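Local coordinates for protein iron-containing superoxide dismutase B2 (Trypanosoma brucei, PDB 3ESF) that probably converts superoxide radicals into oxygen and hydrogen peroxide at an iron centre, as a dimeric member of the iron/manganese superoxide dismutase family, at residues P9-L15 against W80-P85; K18-K22 against I169-N173. The protein carries 1 engineered substitution. All blocks are in the same frame, centred on the assembly; numbering follows the deposited sequence.

Contact 1: residues P9-L15 against W80-P85; sequences PWGYDGL and WESMSP
The carbonyl oxygen Trp80 O, at the C-terminal end of helix 64-81, is gripped by two N-H groups that reach it from opposite faces of its carbonyl plane. One is Trp10 NE1, at 3.3 Å from Trp80 O; the other is the backbone N of Met83, which closes the turn at the helix end. The same indole N-H is shared with a second carbonyl, Trp10 NE1 lying 2.9 Å from Met83 O. Neither branch of this bifurcated bond is straight, with an angle of 138° at the hydrogen in both. Met83 O is approached from well above its carbonyl plane, whereas the donor tilts only moderately from that of Trp80 O.

The Trp10 indole is thus fixed at its pyrrole edge, and its benzo end runs against the Trp80 ring, CH2 of Trp10 coming within 3.5 Å of Trp80 CE3. The two six-membered rings meet obliquely, their planes 81° apart. Within its own loop, Leu15 CG lies over one face of Trp10 and Pro9 CD over the opposite face, each offset toward the rim. Pro9 CD also packs on Trp80 CB at 3.6 Å. Further along, Pro85 CD abuts Trp10 CD1, and Leu15 sends its two methyls to different partners: CD1 meets Met83 CE at 3.7 Å, while CD2 lies against the Ser84-Pro85 peptide.

Trp80 NE1 turns elsewhere, bonding to His33 ND1, and its ring meets the iron ligand His28 edge-to-face. The N-terminal loop is in this way bound to the C-terminal end of helix 64-81 and the turn that follows, with Trp10 leaning on Val25 of helix 22-45 and Met83 on Phe182 and Val185 of helix 175-185.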
ATOM      1  N   PRO A   9      18.154   7.917  13.827  1.00 19.43           N
ATOM      2  CA  PRO A   9      19.039   7.619  14.963  1.00 19.84           C
ATOM      3  C   PRO A   9      20.487   7.332  14.540  1.00 20.11           C
ATOM      4  O   PRO A   9      21.402   7.636  15.289  1.00 20.19           O
ATOM      5  CB  PRO A   9      18.379   6.398  15.627  1.00 19.72           C
ATOM      6  CG  PRO A   9      16.907   6.423  15.094  1.00 19.19           C
ATOM      7  CD  PRO A   9      17.049   6.937  13.700  1.00 19.49           C
ATOM      8  N   TRP A  10      20.675   6.826  13.321  1.00 19.91           N
ATOM      9  CA  TRP A  10      21.965   6.310  12.875  1.00 20.23           C
ATOM     10  C   TRP A  10      22.428   6.833  11.513  1.00 20.58           C
ATOM     11  O   TRP A  10      23.343   6.261  10.914  1.00 20.35           O
ATOM     12  CB  TRP A  10      21.920   4.777  12.843  1.00 19.93           C
ATOM     13  CG  TRP A  10      20.535   4.240  12.706  1.00 20.17           C
ATOM     14  CD1 TRP A  10      19.803   3.607  13.677  1.00 20.31           C
ATOM     15  CD2 TRP A  10      19.690   4.304  11.550  1.00 20.58           C
ATOM     16  NE1 TRP A  10      18.571   3.269  13.196  1.00 19.21           N
ATOM     17  CE2 TRP A  10      18.465   3.682  11.897  1.00 20.50           C
ATOM     18  CE3 TRP A  10      19.842   4.835  10.253  1.00 20.41           C
ATOM     19  CZ2 TRP A  10      17.397   3.559  10.990  1.00 19.27           C
ATOM     20  CZ3 TRP A  10      18.804   4.697   9.344  1.00 18.89           C
ATOM     21  CH2 TRP A  10      17.580   4.074   9.724  1.00 20.47           C
ATOM     22  N   GLY A  11      21.779   7.888  11.012  1.00 20.76           N
ATOM     23  CA  GLY A  11      22.212   8.563   9.775  1.00 20.80           C
ATOM     24  C   GLY A  11      21.620   7.938   8.524  1.00 20.45           C
ATOM     25  O   GLY A  11      21.168   6.804   8.563  1.00 20.70           O
ATOM     26  N   TYR A  12      21.646   8.661   7.405  1.00 20.11           N
ATOM     27  CA  TYR A  12      21.007   8.178   6.165  1.00 20.32           C
ATOM     28  C   TYR A  12      21.602   6.863   5.685  1.00 20.08           C
ATOM     29  O   TYR A  12      20.887   5.987   5.204  1.00 19.50           O
ATOM     30  CB  TYR A  12      21.076   9.234   5.037  1.00 20.35           C
ATOM     31  CG  TYR A  12      20.129  10.391   5.250  1.00 20.19           C
ATOM     32  CD1 TYR A  12      20.573  11.573   5.842  1.00 20.79           C
ATOM     33  CD2 TYR A  12      18.779  10.290   4.888  1.00 20.18           C
ATOM     34  CE1 TYR A  12      19.710  12.636   6.059  1.00 20.73           C
ATOM     35  CE2 TYR A  12      17.897  11.350   5.100  1.00 21.02           C
ATOM     36  CZ  TYR A  12      18.375  12.522   5.680  1.00 20.71           C
ATOM     37  OH  TYR A  12      17.527  13.575   5.902  1.00 19.13           O
ATOM     38  N   ASP A  13      22.921   6.732   5.829  1.00 20.60           N
ATOM     39  CA  ASP A  13      23.637   5.527   5.370  1.00 20.68           C
ATOM     40  C   ASP A  13      23.835   4.497   6.470  1.00 20.27           C
ATOM     41  O   ASP A  13      24.563   3.538   6.280  1.00 20.75           O
ATOM     42  CB  ASP A  13      24.994   5.908   4.772  1.00 21.00           C
ATOM     43  CG  ASP A  13      25.965   6.469   5.812  1.00 22.63           C
ATOM     44  OD1 ASP A  13      25.583   6.665   6.996  1.00 24.82           O
ATOM     45  OD2 ASP A  13      27.120   6.736   5.436  1.00 24.66           O
ATOM     46  N   GLY A  14      23.184   4.692   7.612  1.00 19.91           N
ATOM     47  CA  GLY A  14      23.435   3.890   8.812  1.00 19.74           C
ATOM     48  C   GLY A  14      23.168   2.400   8.701  1.00 19.33           C
ATOM     49  O   GLY A  14      23.829   1.587   9.367  1.00 18.43           O
ATOM     50  N   LEU A  15      22.215   2.033   7.839  1.00 19.44           N
ATOM     51  CA  LEU A  15      21.832   0.627   7.682  1.00 19.36           C
ATOM     52  C   LEU A  15      22.327   0.017   6.354  1.00 20.09           C
ATOM     53  O   LEU A  15      21.998  -1.146   6.045  1.00 19.79           O
ATOM     54  CB  LEU A  15      20.300   0.452   7.829  1.00 19.10           C
ATOM     55  CG  LEU A  15      19.614   0.921   9.131  1.00 19.55           C
ATOM     56  CD1 LEU A  15      18.208   0.426   9.252  1.00 19.89           C
ATOM     57  CD2 LEU A  15      20.378   0.475  10.342  1.00 19.06           C
ATOM     58  N   TRP A  80      12.198   3.627  12.841  1.00 19.49           N
ATOM     59  CA  TRP A  80      13.633   3.916  12.797  1.00 19.75           C
ATOM     60  C   TRP A  80      14.315   3.484  14.086  1.00 19.78           C
ATOM     61  O   TRP A  80      15.412   2.938  14.038  1.00 19.57           O
ATOM     62  CB  TRP A  80      13.964   5.399  12.513  1.00 20.27           C
ATOM     63  CG  TRP A  80      13.370   5.961  11.266  1.00 21.33           C
ATOM     64  CD1 TRP A  80      12.596   7.083  11.167  1.00 21.07           C
ATOM     65  CD2 TRP A  80      13.490   5.437   9.930  1.00 21.83           C
ATOM     66  NE1 TRP A  80      12.210   7.278   9.866  1.00 20.06           N
ATOM     67  CE2 TRP A  80      12.739   6.291   9.083  1.00 20.51           C
ATOM     68  CE3 TRP A  80      14.150   4.326   9.368  1.00 20.53           C
ATOM     69  CZ2 TRP A  80      12.642   6.088   7.700  1.00 21.14           C
ATOM     70  CZ3 TRP A  80      14.050   4.115   7.991  1.00 20.34           C
ATOM     71  CH2 TRP A  80      13.299   4.995   7.171  1.00 21.07           C
ATOM     72  N   GLU A  81      13.676   3.728  15.232  1.00 19.61           N
ATOM     73  CA  GLU A  81      14.200   3.287  16.523  1.00 19.72           C
ATOM     74  C   GLU A  81      14.210   1.764  16.709  1.00 19.46           C
ATOM     75  O   GLU A  81      15.003   1.236  17.485  1.00 19.20           O
ATOM     76  CB  GLU A  81      13.451   3.964  17.676  1.00 19.81           C
ATOM     77  CG  GLU A  81      13.805   5.446  17.850  1.00 23.69           C
ATOM     78  CD  GLU A  81      15.269   5.681  18.233  1.00 28.57           C
ATOM     79  OE1 GLU A  81      16.007   4.704  18.489  1.00 29.77           O
ATOM     80  OE2 GLU A  81      15.688   6.867  18.295  1.00 32.37           O
ATOM     81  N   SER A  82      13.342   1.073  15.970  1.00 19.01           N
ATOM     82  CA  SER A  82      13.230  -0.393  15.985  1.00 19.21           C
ATOM     83  C   SER A  82      14.354  -1.080  15.194  1.00 19.49           C
ATOM     84  O   SER A  82      14.419  -2.324  15.129  1.00 19.69           O
ATOM     85  CB  SER A  82      11.861  -0.826  15.428  1.00 18.66           C
ATOM     86  OG  SER A  82      10.789  -0.402  16.275  1.00 16.41           O
ATOM     87  N   MET A  83      15.240  -0.267  14.611  1.00 19.18           N
ATOM     88  CA  MET A  83      16.372  -0.766  13.824  1.00 19.35           C
ATOM     89  C   MET A  83      17.665  -0.106  14.251  1.00 19.44           C
ATOM     90  O   MET A  83      17.654   1.003  14.815  1.00 19.84           O
ATOM     91  CB  MET A  83      16.117  -0.558  12.329  1.00 19.41           C
ATOM     92  CG  MET A  83      14.766  -1.119  11.840  1.00 19.57           C
ATOM     93  SD  MET A  83      14.591  -0.967  10.058  1.00 19.92           S
ATOM     94  CE  MET A  83      14.606   0.840   9.824  1.00 18.96           C
ATOM     95  N   SER A  84      18.782  -0.802  14.016  1.00 19.08           N
ATOM     96  CA  SER A  84      20.096  -0.311  14.402  1.00 18.98           C
ATOM     97  C   SER A  84      21.166  -0.968  13.545  1.00 18.79           C
ATOM     98  O   SER A  84      21.007  -2.124  13.131  1.00 18.80           O
ATOM     99  CB  SER A  84      20.349  -0.588  15.888  1.00 18.93           C
ATOM    100  OG  SER A  84      21.706  -0.406  16.215  1.00 19.77           O
ATOM    101  N   PRO A  85      22.263  -0.238  13.266  1.00 19.04           N
ATOM    102  CA  PRO A  85      23.385  -0.891  12.583  1.00 19.23           C
ATOM    103  C   PRO A  85      24.008  -1.993  13.451  1.00 19.40           C
ATOM    104  O   PRO A  85      24.705  -2.872  12.924  1.00 19.62           O
ATOM    105  CB  PRO A  85      24.375   0.253  12.337  1.00 18.61           C
ATOM    106  CG  PRO A  85      23.987   1.326  13.311  1.00 19.53           C
ATOM    107  CD  PRO A  85      22.520   1.188  13.537  1.00 18.70           C
TER

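Contact 2: residues K18-K22 against I169-N173; sequences KGISK and IDYKN
Asp170, on the short helix 168-171, holds Ser21 at the N-cap of helix 22-45 through a two-pronged carboxylate grip, joining the alpha-hairpin domain to the C-terminal domain of the superoxide dismutase fold. The backbone N of Ser21 gives a nearly straight bond to Asp170 OD2, 2.8 Å long with 167° at the hydrogen, on the syn side and somewhat out of the carboxylate plane. The hydroxyl supplies the second prong: Ser21 OG donates to the syn lone pair of Asp170 OD1 at 2.6 Å. Ser21 OG sits between its own backbone N and carbonyl carbon (chi1 73°), a rotation that presents it to Asp170 while it caps Gln24 N. With both oxygens engaged, rotation of the carboxylate is restrained, and the N-terminal end of helix 22-45 would probably favour its negative charge. Gln24 OE1 in turn accepts from Asp170 N.

Buried Ile20 belongs to this packed side: its CA passes 3.3 Å from Asp170 OD2, while CG2 only grazes that oxygen at 4.0 Å. By contrast, exposed Lys22 starts away from residues 169-173 and rests on Tyr12 and Asp13. The chain leaving helix 168-171 turns to the subunit interface, Lys172 packing on Phe27 of the second subunit. On the Gly19 side of Asp170, Tyr171 extends its ring toward Gly19, and its hydroxyl also hydrogen-bonds to Thr181 on helix 175-185. Tyr171 OH donates to Gly19 O at 2.7 Å, only 15° out of the carbonyl plane.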
ATOM      1  N   LYS A  18      24.017  -3.322   6.409  1.00 21.79           N
ATOM      2  CA  LYS A  18      23.122  -4.432   6.783  1.00 22.27           C
ATOM      3  C   LYS A  18      21.876  -4.612   5.907  1.00 21.88           C
ATOM      4  O   LYS A  18      20.969  -5.381   6.234  1.00 22.29           O
ATOM      5  CB  LYS A  18      22.725  -4.360   8.261  1.00 23.28           C
ATOM      6  CG  LYS A  18      23.518  -5.354   9.138  1.00 24.93           C
ATOM      7  CD  LYS A  18      23.693  -4.858  10.554  1.00 28.06           C
ATOM      8  CE  LYS A  18      24.430  -5.882  11.428  1.00 27.70           C
ATOM      9  NZ  LYS A  18      23.439  -6.930  11.838  1.00 30.76           N
ATOM     10  N   GLY A  19      21.812  -3.898   4.795  1.00 21.49           N
ATOM     11  CA  GLY A  19      20.780  -4.190   3.807  1.00 21.01           C
ATOM     12  C   GLY A  19      19.669  -3.176   3.639  1.00 21.05           C
ATOM     13  O   GLY A  19      18.674  -3.455   2.977  1.00 21.22           O
ATOM     14  N   ILE A  20      19.818  -1.986   4.220  1.00 20.90           N
ATOM     15  CA  ILE A  20      18.882  -0.899   3.904  1.00 20.58           C
ATOM     16  C   ILE A  20      19.703   0.304   3.424  1.00 19.95           C
ATOM     17  O   ILE A  20      20.373   0.945   4.206  1.00 20.43           O
ATOM     18  CB  ILE A  20      17.854  -0.573   5.071  1.00 20.34           C
ATOM     19  CG1 ILE A  20      17.086  -1.833   5.518  1.00 21.33           C
ATOM     20  CG2 ILE A  20      16.832   0.443   4.606  1.00 21.09           C
ATOM     21  CD1 ILE A  20      16.052  -1.658   6.647  1.00 19.77           C
ATOM     22  N   SER A  21      19.641   0.597   2.132  1.00 19.69           N
ATOM     23  CA  SER A  21      20.588   1.514   1.502  1.00 19.50           C
ATOM     24  C   SER A  21      20.336   2.975   1.871  1.00 19.54           C
ATOM     25  O   SER A  21      19.221   3.370   2.277  1.00 19.36           O
ATOM     26  CB  SER A  21      20.529   1.351  -0.023  1.00 19.62           C
ATOM     27  OG  SER A  21      19.331   1.921  -0.556  1.00 18.80           O
ATOM     28  N   LYS A  22      21.369   3.780   1.679  1.00 19.34           N
ATOM     29  CA  LYS A  22      21.263   5.205   1.812  1.00 19.29           C
ATOM     30  C   LYS A  22      20.091   5.759   0.985  1.00 19.54           C
ATOM     31  O   LYS A  22      19.313   6.549   1.504  1.00 18.77           O
ATOM     32  CB  LYS A  22      22.592   5.864   1.415  1.00 19.55           C
ATOM     33  CG  LYS A  22      22.728   7.289   1.865  1.00 19.55           C
ATOM     34  CD  LYS A  22      23.958   7.935   1.233  1.00 20.49           C
ATOM     35  CE  LYS A  22      23.768   9.443   1.120  1.00 22.02           C
ATOM     36  NZ  LYS A  22      25.073  10.162   0.985  1.00 22.28           N
ATOM     37  N   ILE A 169      12.762   0.238  -3.179  1.00 18.63           N
ATOM     38  CA  ILE A 169      14.043   0.658  -3.785  1.00 18.75           C
ATOM     39  C   ILE A 169      15.093  -0.458  -3.673  1.00 19.00           C
ATOM     40  O   ILE A 169      15.764  -0.759  -4.661  1.00 18.99           O
ATOM     41  CB  ILE A 169      14.560   2.019  -3.206  1.00 18.55           C
ATOM     42  CG1 ILE A 169      13.631   3.166  -3.655  1.00 19.19           C
ATOM     43  CG2 ILE A 169      16.002   2.299  -3.620  1.00 17.76           C
ATOM     44  CD1 ILE A 169      13.884   4.515  -2.988  1.00 19.12           C
ATOM     45  N   ASP A 170      15.213  -1.078  -2.495  1.00 19.15           N
ATOM     46  CA  ASP A 170      16.234  -2.120  -2.283  1.00 19.72           C
ATOM     47  C   ASP A 170      15.768  -3.532  -2.693  1.00 20.07           C
ATOM     48  O   ASP A 170      16.592  -4.364  -3.076  1.00 20.62           O
ATOM     49  CB  ASP A 170      16.656  -2.193  -0.813  1.00 19.98           C
ATOM     50  CG  ASP A 170      17.466  -0.991  -0.353  1.00 20.19           C
ATOM     51  OD1 ASP A 170      17.906  -0.190  -1.197  1.00 19.51           O
ATOM     52  OD2 ASP A 170      17.629  -0.843   0.877  1.00 21.60           O
ATOM     53  N   TYR A 171      14.466  -3.806  -2.566  1.00 19.80           N
ATOM     54  CA  TYR A 171      13.942  -5.183  -2.657  1.00 20.29           C
ATOM     55  C   TYR A 171      12.861  -5.404  -3.717  1.00 20.85           C
ATOM     56  O   TYR A 171      12.418  -6.562  -3.958  1.00 20.90           O
ATOM     57  CB  TYR A 171      13.428  -5.638  -1.280  1.00 20.21           C
ATOM     58  CG  TYR A 171      14.548  -5.710  -0.293  1.00 20.90           C
ATOM     59  CD1 TYR A 171      15.495  -6.738  -0.381  1.00 21.77           C
ATOM     60  CD2 TYR A 171      14.725  -4.712   0.706  1.00 20.35           C
ATOM     61  CE1 TYR A 171      16.578  -6.804   0.497  1.00 21.24           C
ATOM     62  CE2 TYR A 171      15.822  -4.785   1.593  1.00 20.31           C
ATOM     63  CZ  TYR A 171      16.739  -5.829   1.480  1.00 20.70           C
ATOM     64  OH  TYR A 171      17.850  -5.900   2.318  1.00 19.04           O
ATOM     65  N   LYS A 172      12.426  -4.302  -4.333  1.00 20.43           N
ATOM     66  CA  LYS A 172      11.251  -4.286  -5.192  1.00 20.45           C
ATOM     67  C   LYS A 172      10.121  -5.073  -4.533  1.00 19.78           C
ATOM     68  O   LYS A 172       9.777  -4.843  -3.370  1.00 20.04           O
ATOM     69  CB  LYS A 172      11.592  -4.844  -6.587  1.00 20.10           C
ATOM     70  CG  LYS A 172      12.879  -4.286  -7.186  1.00 22.92           C
ATOM     71  CD  LYS A 172      12.603  -3.136  -8.120  1.00 25.55           C
ATOM     72  CE  LYS A 172      13.873  -2.577  -8.705  1.00 27.94           C
ATOM     73  NZ  LYS A 172      14.414  -1.601  -7.723  1.00 30.34           N
ATOM     74  N   ASN A 173       9.576  -6.028  -5.272  1.00 19.67           N
ATOM     75  CA  ASN A 173       8.481  -6.878  -4.824  1.00 19.79           C
ATOM     76  C   ASN A 173       8.817  -7.855  -3.694  1.00 19.90           C
ATOM     77  O   ASN A 173       7.907  -8.440  -3.115  1.00 19.98           O
ATOM     78  CB  ASN A 173       8.002  -7.698  -6.028  1.00 19.94           C
ATOM     79  CG  ASN A 173       9.002  -8.766  -6.415  1.00 19.71           C
ATOM     80  OD1 ASN A 173      10.034  -8.475  -7.013  1.00 17.06           O
ATOM     81  ND2 ASN A 173       8.707 -10.012  -6.058  1.00 17.79           N
TER

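How the contacts relate
The two contacts draw on successive parts of the N-terminal chain leading into helix 22-45, and their segments alternate along the sequence, with centres about 13 Å apart. They join directly: Leu15 O lies 3.0 Å from Ile20 N, a probable hydrogen bond, and Met83 SD packs on Ile20 CD1 at 3.8 Å, so Ile20 belongs to both neighbourhoods. Pro85 O also meets Lys18 CD. Contact 1 is nearer the metal, with the Trp80 side chain about 6 Å from the ferric ion bound by His28, His76, Asp161 and His165. In contact 2 the Ile20 side chain is about 11 Å from the ferric ion. Residues 169-173 reach instead toward the second subunit.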